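Side-chain contacts in peptidase M16 inactive domain family protein (Pseudomonas fluorescens, PDB 3GWB), which is of unknown specific function but belongs to the peptidase M16 family, and probably has, or derives from, a metal-dependent hydrolase activity: residues 287-290 with 295-298; 282-287 with 344-349; 161-166 with 231-236. One frame throughout, in Å; residues are numbered along the deposited sequence.

Contact 1: residues 287-290 with 295-298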
loop_
_atom_site.group_PDB
_atom_site.type_symbol
_atom_site.label_atom_id
_atom_site.label_comp_id
_atom_site.label_asym_id
_atom_site.label_seq_id
_atom_site.Cartn_x
_atom_site.Cartn_y
_atom_site.Cartn_z
ATOM N N SER A 287 25.836 -9.006 -3.002
ATOM C CA SER A 287 27.261 -8.702 -3.044
ATOM C C SER A 287 27.861 -8.972 -4.425
ATOM O O SER A 287 28.537 -8.117 -4.996
ATOM C CB SER A 287 27.999 -9.526 -1.991
ATOM O OG SER A 287 29.399 -9.405 -2.150
ATOM N N GLU A 288 27.596 -10.157 -4.966
ATOM C CA GLU A 288 28.123 -10.548 -6.271
ATOM C C GLU A 288 27.491 -9.842 -7.466
ATOM O O GLU A 288 28.198 -9.366 -8.354
ATOM C CB GLU A 288 27.971 -12.058 -6.466
ATOM C CG GLU A 288 28.685 -12.911 -5.426
ATOM C CD GLU A 288 30.184 -12.675 -5.401
ATOM O OE1 GLU A 288 30.810 -12.670 -6.487
ATOM O OE2 GLU A 288 30.738 -12.503 -4.294
ATOM N N VAL A 289 26.163 -9.773 -7.494
ATOM C CA VAL A 289 25.468 -9.160 -8.623
ATOM C C VAL A 289 25.381 -7.634 -8.589
ATOM O O VAL A 289 25.572 -6.975 -9.613
ATOM C CB VAL A 289 24.036 -9.726 -8.771
ATOM C CG1 VAL A 289 23.415 -9.223 -10.069
ATOM C CG2 VAL A 289 24.068 -11.250 -8.746
ATOM N N ARG A 290 25.085 -7.074 -7.423
ATOM C CA ARG A 290 24.976 -5.627 -7.291
ATOM C C ARG A 290 26.294 -4.964 -6.901
ATOM O O ARG A 290 26.826 -4.141 -7.637
ATOM C CB ARG A 290 23.911 -5.262 -6.253
ATOM C CG ARG A 290 23.859 -3.773 -5.939
ATOM C CD ARG A 290 22.858 -3.441 -4.848
ATOM N NE ARG A 290 22.891 -2.019 -4.520
ATOM C CZ ARG A 290 23.897 -1.418 -3.888
ATOM N NH1 ARG A 290 24.961 -2.114 -3.503
ATOM N NH2 ARG A 290 23.845 -0.115 -3.650
ATOM N N LEU A 295 25.084 -5.130 -11.578
ATOM C CA LEU A 295 24.136 -5.641 -12.568
ATOM C C LEU A 295 22.658 -5.543 -12.186
ATOM O O LEU A 295 21.784 -5.895 -12.984
ATOM C CB LEU A 295 24.471 -7.097 -12.891
ATOM C CG LEU A 295 25.758 -7.308 -13.687
ATOM C CD1 LEU A 295 26.195 -8.760 -13.585
ATOM C CD2 LEU A 295 25.521 -6.902 -15.145
ATOM N N THR A 296 22.373 -5.062 -10.980
ATOM C CA THR A 296 20.992 -4.956 -10.527
ATOM C C THR A 296 20.875 -4.112 -9.262
ATOM O O THR A 296 21.865 -3.839 -8.592
ATOM C CB THR A 296 20.429 -6.347 -10.214
ATOM O OG1 THR A 296 19.051 -6.245 -9.842
ATOM C CG2 THR A 296 21.198 -6.963 -9.069
ATOM N N TYR A 297 19.657 -3.705 -8.934
ATOM C CA TYR A 297 19.445 -2.924 -7.729
ATOM C C TYR A 297 18.873 -3.826 -6.648
ATOM O O TYR A 297 18.888 -3.483 -5.469
ATOM C CB TYR A 297 18.507 -1.746 -8.002
ATOM C CG TYR A 297 19.161 -0.658 -8.826
ATOM C CD1 TYR A 297 20.365 -0.089 -8.424
ATOM C CD2 TYR A 297 18.597 -0.225 -10.023
ATOM C CE1 TYR A 297 21.000 0.877 -9.200
ATOM C CE2 TYR A 297 19.224 0.747 -10.806
ATOM C CZ TYR A 297 20.427 1.288 -10.386
ATOM O OH TYR A 297 21.073 2.223 -11.161
ATOM N N GLY A 298 18.386 -4.994 -7.047
ATOM C CA GLY A 298 17.834 -5.899 -6.062
ATOM C C GLY A 298 17.686 -7.335 -6.512
ATOM O O GLY A 298 17.037 -7.617 -7.516
#
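V289 and L295 are tied by a backbone bond, L295 N donating to V289 O at 2.7 Å with an N-H...O angle of 167°, which draws the chain after the helix back onto its last turn. Apolar contact lies beside this bond. V289 CG1, anti to the backbone N (chi1 -172°), reaches T296 CG2 at 3.3 Å, tighter than usual for two methyls, and also meets L295 CB at 3.7 Å. Helix 323-340 adds to this patch, with L329 touching both V289 and L295. The arrangement is a helix-to-strand connection, leading from helix 284-292 to strand 299-303 at the edge of its sheet, and an ST turn shapes it: T296 OG1 accepts from G298 N at 3.1 Å and is also hydrogen-bonded to Q317 O of strand 311-319. With an alanine here, G298 N and Q317 O would probably lose their shared partner, and a gap would open beside V289 CG1. Aliphatic-to-carbonyl contact completes the set. R290 CG lies 3.3 Å from T296 O, and the extended chain carries the guanidinium past Y297 O, which lies at its edge. F281 makes a cation-pi contact with R290, while N134 of the second subunit packs on Y297.

Contact 2: residues 282-287 with 344-349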
loop_
_atom_site.group_PDB
_atom_site.type_symbol
_atom_site.label_atom_id
_atom_site.label_comp_id
_atom_site.label_asym_id
_atom_site.label_seq_id
_atom_site.Cartn_x
_atom_site.Cartn_y
_atom_site.Cartn_z
ATOM N N GLY A 282 24.655 -7.081 2.230
ATOM C CA GLY A 282 25.659 -8.068 2.596
ATOM C C GLY A 282 25.444 -9.496 2.118
ATOM O O GLY A 282 26.366 -10.313 2.185
ATOM N N THR A 283 24.244 -9.810 1.640
ATOM C CA THR A 283 23.946 -11.162 1.166
ATOM C C THR A 283 24.870 -11.568 0.015
ATOM O O THR A 283 25.440 -10.718 -0.665
ATOM C CB THR A 283 22.490 -11.277 0.684
ATOM O OG1 THR A 283 22.320 -10.495 -0.502
ATOM C CG2 THR A 283 21.532 -10.778 1.758
ATOM N N ARG A 284 25.006 -12.872 -0.200
ATOM C CA ARG A 284 25.862 -13.399 -1.259
ATOM C C ARG A 284 25.422 -12.865 -2.623
ATOM O O ARG A 284 26.235 -12.361 -3.401
ATOM C CB ARG A 284 25.804 -14.934 -1.249
ATOM C CG ARG A 284 26.918 -15.643 -2.020
ATOM C CD ARG A 284 28.305 -15.425 -1.392
ATOM N NE ARG A 284 28.536 -16.149 -0.137
ATOM C CZ ARG A 284 28.848 -17.441 -0.046
ATOM N NH1 ARG A 284 28.965 -18.189 -1.138
ATOM N NH2 ARG A 284 29.082 -17.980 1.142
ATOM N N LEU A 285 24.127 -12.965 -2.904
ATOM C CA LEU A 285 23.585 -12.506 -4.174
ATOM C C LEU A 285 23.716 -10.994 -4.399
ATOM O O LEU A 285 24.111 -10.563 -5.475
ATOM C CB LEU A 285 22.120 -12.936 -4.307
ATOM C CG LEU A 285 21.873 -14.430 -4.568
ATOM C CD1 LEU A 285 20.402 -14.730 -4.420
ATOM C CD2 LEU A 285 22.349 -14.806 -5.973
HETATM N N MSE A 286 23.385 -10.184 -3.403
HETATM C CA MSE A 286 23.502 -8.732 -3.582
HETATM C C MSE A 286 24.959 -8.309 -3.712
HETATM O O MSE A 286 25.285 -7.376 -4.445
HETATM C CB MSE A 286 22.849 -7.991 -2.415
HETATM C CG MSE A 286 21.345 -7.863 -2.548
HETATM SE SE MSE A 286 20.892 -6.717 -3.859
HETATM C CE MSE A 286 20.672 -5.252 -2.888
ATOM N N SER A 287 25.836 -9.006 -3.002
ATOM C CA SER A 287 27.261 -8.702 -3.044
ATOM C C SER A 287 27.861 -8.972 -4.425
ATOM O O SER A 287 28.537 -8.117 -4.996
ATOM C CB SER A 287 27.999 -9.526 -1.991
ATOM O OG SER A 287 29.399 -9.405 -2.150
ATOM N N GLN A 344 31.872 -18.414 8.387
ATOM C CA GLN A 344 31.603 -18.102 9.792
ATOM C C GLN A 344 31.121 -16.671 9.931
ATOM O O GLN A 344 30.181 -16.395 10.672
ATOM C CB GLN A 344 32.862 -18.261 10.648
ATOM C CG GLN A 344 32.994 -19.593 11.343
ATOM C CD GLN A 344 31.742 -19.982 12.105
ATOM O OE1 GLN A 344 31.221 -19.216 12.916
ATOM N NE2 GLN A 344 31.257 -21.186 11.848
ATOM N N LYS A 345 31.778 -15.759 9.224
ATOM C CA LYS A 345 31.406 -14.355 9.284
ATOM C C LYS A 345 29.945 -14.172 8.897
ATOM O O LYS A 345 29.180 -13.545 9.633
ATOM C CB LYS A 345 32.296 -13.524 8.357
ATOM C CG LYS A 345 31.911 -12.049 8.304
ATOM C CD LYS A 345 32.863 -11.238 7.434
ATOM C CE LYS A 345 32.841 -11.698 5.978
ATOM N NZ LYS A 345 31.486 -11.578 5.350
ATOM N N GLU A 346 29.561 -14.728 7.747
ATOM C CA GLU A 346 28.186 -14.626 7.264
ATOM C C GLU A 346 27.190 -15.181 8.264
ATOM O O GLU A 346 26.128 -14.598 8.477
ATOM C CB GLU A 346 28.015 -15.376 5.940
ATOM C CG GLU A 346 28.872 -14.844 4.813
ATOM C CD GLU A 346 28.660 -15.601 3.513
ATOM O OE1 GLU A 346 28.746 -16.846 3.536
ATOM O OE2 GLU A 346 28.419 -14.948 2.469
ATOM N N LEU A 347 27.530 -16.314 8.868
ATOM C CA LEU A 347 26.653 -16.950 9.839
ATOM C C LEU A 347 26.456 -16.072 11.077
ATOM O O LEU A 347 25.330 -15.903 11.548
ATOM C CB LEU A 347 27.219 -18.309 10.254
ATOM C CG LEU A 347 26.377 -19.125 11.236
ATOM C CD1 LEU A 347 25.245 -19.804 10.482
ATOM C CD2 LEU A 347 27.246 -20.169 11.924
ATOM N N ASP A 348 27.542 -15.511 11.599
ATOM C CA ASP A 348 27.451 -14.663 12.786
ATOM C C ASP A 348 26.663 -13.390 12.516
ATOM O O ASP A 348 25.796 -13.008 13.303
ATOM C CB ASP A 348 28.847 -14.320 13.307
ATOM C CG ASP A 348 29.521 -15.502 13.971
ATOM O OD1 ASP A 348 28.849 -16.188 14.776
ATOM O OD2 ASP A 348 30.718 -15.743 13.697
ATOM N N ASP A 349 26.971 -12.736 11.403
ATOM C CA ASP A 349 26.271 -11.519 11.011
ATOM C C ASP A 349 24.772 -11.807 10.891
ATOM O O ASP A 349 23.943 -11.050 11.399
ATOM C CB ASP A 349 26.814 -11.014 9.671
ATOM C CG ASP A 349 28.225 -10.450 9.787
ATOM O OD1 ASP A 349 28.992 -10.920 10.661
ATOM O OD2 ASP A 349 28.571 -9.546 8.993
HETATM O O HOH W 1 27.950 -12.465 1.409
#
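R284 and E346 meet side-on, with guanidinium and carboxylate only 12° from coplanar, so that two nitrogens of one group face two oxygens of the other. R284 NE donates to E346 OE2 at 2.9 Å, nearly straight at 169°, and uses the syn lone pair of that oxygen. R284 NH2 donates to E346 OE1 at 2.7 Å, also from the syn side but somewhat out of the carboxylate plane. Both oxygens lie in or very near the guanidinium plane. This two-point salt bridge fixes the rotation of each flat group against the other.

The two chains get there differently. R284 bends at chi2 and chi3, turning its NE edge toward the other helix, whereas E346 runs straight beyond CG (chi2 -179°) and delivers its carboxylate directly. A water adds a second link between the segments, donating to E346 OE2 at 2.7 Å and to G282 O at 2.8 Å. OE2 therefore takes two donors; OE1 likewise accepts from T343 N, just before helix 344-356. R284 NH2 also makes a weak hydrogen bond to G341 O, just before that helix. These donors would probably favour the charged carboxylate. At the other helix start, T283 is the N-cap, its OG1 accepting from M286 N (selenomethionine) at 3.1 Å, and R284 follows directly.

The bridge thus joins the beginnings of helices 284-292 and 344-356 at the surface. R284 packs on V333 and Y337 of helix 323-340, E346 on I275 of helix 266-277; deeper in, L285 reaches V299 of strand 299-303 and L347 rests on V397 and V400 of helix 397-407.

Contact 3: residues 161-166 with 231-236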
loop_
_atom_site.group_PDB
_atom_site.type_symbol
_atom_site.label_atom_id
_atom_site.label_comp_id
_atom_site.label_asym_id
_atom_site.label_seq_id
_atom_site.Cartn_x
_atom_site.Cartn_y
_atom_site.Cartn_z
ATOM N N GLY A 161 2.193 -27.465 -11.874
ATOM C CA GLY A 161 1.317 -28.163 -12.807
ATOM C C GLY A 161 -0.170 -28.066 -12.482
ATOM O O GLY A 161 -0.750 -26.978 -12.528
ATOM N N THR A 162 -0.798 -29.194 -12.155
ATOM C CA THR A 162 -2.228 -29.204 -11.845
ATOM C C THR A 162 -2.524 -29.061 -10.357
ATOM O O THR A 162 -3.685 -29.106 -9.933
ATOM C CB THR A 162 -2.912 -30.495 -12.353
ATOM O OG1 THR A 162 -2.173 -31.639 -11.907
ATOM C CG2 THR A 162 -2.983 -30.499 -13.866
ATOM N N HIS A 163 -1.471 -28.895 -9.567
ATOM C CA HIS A 163 -1.613 -28.743 -8.128
ATOM C C HIS A 163 -2.361 -27.441 -7.820
ATOM O O HIS A 163 -2.184 -26.441 -8.513
ATOM C CB HIS A 163 -0.232 -28.711 -7.480
ATOM C CG HIS A 163 -0.272 -28.641 -5.990
ATOM N ND1 HIS A 163 -0.364 -29.762 -5.196
ATOM C CD2 HIS A 163 -0.268 -27.580 -5.150
ATOM C CE1 HIS A 163 -0.412 -29.396 -3.928
ATOM N NE2 HIS A 163 -0.356 -28.077 -3.872
ATOM N N PRO A 164 -3.207 -27.440 -6.774
ATOM C CA PRO A 164 -3.985 -26.260 -6.373
ATOM C C PRO A 164 -3.194 -24.963 -6.145
ATOM O O PRO A 164 -3.780 -23.878 -6.162
ATOM C CB PRO A 164 -4.703 -26.739 -5.111
ATOM C CG PRO A 164 -4.958 -28.179 -5.424
ATOM C CD PRO A 164 -3.627 -28.625 -6.001
ATOM N N TYR A 165 -1.882 -25.059 -5.925
ATOM C CA TYR A 165 -1.065 -23.857 -5.721
ATOM C C TYR A 165 -0.640 -23.222 -7.040
ATOM O O TYR A 165 -0.189 -22.079 -7.063
ATOM C CB TYR A 165 0.214 -24.158 -4.930
ATOM C CG TYR A 165 0.040 -24.510 -3.467
ATOM C CD1 TYR A 165 -1.141 -24.223 -2.780
ATOM C CD2 TYR A 165 1.081 -25.115 -2.764
ATOM C CE1 TYR A 165 -1.272 -24.532 -1.418
ATOM C CE2 TYR A 165 0.966 -25.425 -1.420
ATOM C CZ TYR A 165 -0.209 -25.134 -0.749
ATOM O OH TYR A 165 -0.305 -25.458 0.580
ATOM N N ALA A 166 -0.775 -23.962 -8.135
ATOM C CA ALA A 166 -0.364 -23.464 -9.439
ATOM C C ALA A 166 -1.077 -22.204 -9.943
ATOM O O ALA A 166 -0.426 -21.254 -10.372
ATOM C CB ALA A 166 -0.506 -24.572 -10.473
ATOM N N GLU A 231 -2.812 -32.140 -0.856
ATOM C CA GLU A 231 -1.750 -33.118 -1.043
ATOM C C GLU A 231 -0.455 -32.451 -1.477
ATOM O O GLU A 231 -0.445 -31.277 -1.836
ATOM C CB GLU A 231 -2.180 -34.161 -2.075
ATOM C CG GLU A 231 -3.500 -34.834 -1.730
ATOM C CD GLU A 231 -3.720 -36.133 -2.478
ATOM O OE1 GLU A 231 -3.668 -36.119 -3.730
ATOM O OE2 GLU A 231 -3.951 -37.166 -1.808
ATOM N N GLN A 232 0.639 -33.202 -1.427
ATOM C CA GLN A 232 1.948 -32.688 -1.818
ATOM C C GLN A 232 2.107 -32.691 -3.332
ATOM O O GLN A 232 1.655 -33.612 -4.005
ATOM C CB GLN A 232 3.054 -33.540 -1.191
ATOM C CG GLN A 232 3.201 -33.354 0.305
ATOM C CD GLN A 232 3.866 -32.038 0.662
ATOM O OE1 GLN A 232 3.604 -31.006 0.040
ATOM N NE2 GLN A 232 4.723 -32.064 1.674
ATOM N N PRO A 233 2.766 -31.656 -3.885
ATOM C CA PRO A 233 2.981 -31.557 -5.330
ATOM C C PRO A 233 4.054 -32.535 -5.785
ATOM O O PRO A 233 4.819 -33.052 -4.971
ATOM C CB PRO A 233 3.421 -30.108 -5.507
ATOM C CG PRO A 233 4.237 -29.876 -4.273
ATOM C CD PRO A 233 3.371 -30.506 -3.185
ATOM N N ALA A 234 4.102 -32.799 -7.084
ATOM C CA ALA A 234 5.106 -33.695 -7.631
ATOM C C ALA A 234 6.327 -32.854 -7.969
ATOM O O ALA A 234 6.200 -31.666 -8.265
ATOM C CB ALA A 234 4.582 -34.369 -8.881
ATOM N N GLU A 235 7.505 -33.465 -7.914
ATOM C CA GLU A 235 8.744 -32.764 -8.242
ATOM C C GLU A 235 8.737 -32.436 -9.729
ATOM O O GLU A 235 8.759 -33.337 -10.562
ATOM C CB GLU A 235 9.951 -33.653 -7.935
ATOM C CG GLU A 235 10.266 -33.809 -6.460
ATOM C CD GLU A 235 10.933 -32.577 -5.887
ATOM O OE1 GLU A 235 10.330 -31.485 -5.968
ATOM O OE2 GLU A 235 12.060 -32.701 -5.362
ATOM N N PRO A 236 8.708 -31.144 -10.084
ATOM C CA PRO A 236 8.703 -30.769 -11.498
ATOM C C PRO A 236 10.079 -30.980 -12.125
ATOM O O PRO A 236 11.094 -30.951 -11.429
ATOM C CB PRO A 236 8.322 -29.297 -11.451
ATOM C CG PRO A 236 9.023 -28.845 -10.213
ATOM C CD PRO A 236 8.698 -29.945 -9.227
#
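H163, whose ring meets P233 across the contact, is held through its backbone: A166 N donates to H163 O at 2.9 Å, closing a type I beta turn from H163 to A166. The turn sets the base from which the imidazole projects. The CB of H163 points toward 231-236, and CG anti to the backbone N (chi1 -176°) carries the ring on under P233, which comes over one of its faces. P233 CB lies 4.1 Å from the centroid of the H163 ring and 22° off the ring normal, which meets the geometry of a CH-pi contact, although the methylene is displaced toward the rim.

The opposite face is taken by P164, whose CD stands 3.3 Å above the plane of the H163 ring, again toward the rim. The imidazole is thus held between two prolines, one following it directly in the chain and one from the distant segment. Y165 contributes a further wall, its ring presenting a face to the H163 side chain, and Y160 of helix 147-160 touches both H163 and P233. The carbonyl of E231 lies at the ring edge near its plane; how the imidazole is turned about CB-CG is doubtful in the model.

Segment 231-236 has an extended backbone and leads from helix 207-220 to strand 239-244, the connection between the two sheet-bearing halves usual in M16 proteins. Two of its side chains are tied elsewhere: Q232 OE1 accepts from R309 N, and E235 OE1 makes a salt bridge with R309 NH1. P233, E235 and P236 also lie on L257 of strand 249-257.

Chemically, the P233 CB contact over the H163 ring face holds whichever way the imidazole is turned, whereas whether its edge also bonds to the E231 carbonyl is left undecided.

How the contacts relate
Contacts 1 and 2 are neighbours on one helix: both draw on 284-292, share S287, and have centres about 14 Å apart. They touch through the selenomethionine M286, whose CE lies 3.6 Å from Y297 O and whose SE lies 3.9 Å from G298 CA. Contact 2 works at the start of that helix and contact 1 nearer its end. Contact 3 closes earlier in the chain and stands apart, its centre about 32 Å from that of contact 1 and about 33 Å from that of contact 2; its nearest atoms are about 22 Å and 19 Å away. It is also nearer the chain centre, at about 17 Å. None of the three contacts includes a bound metal or ligand.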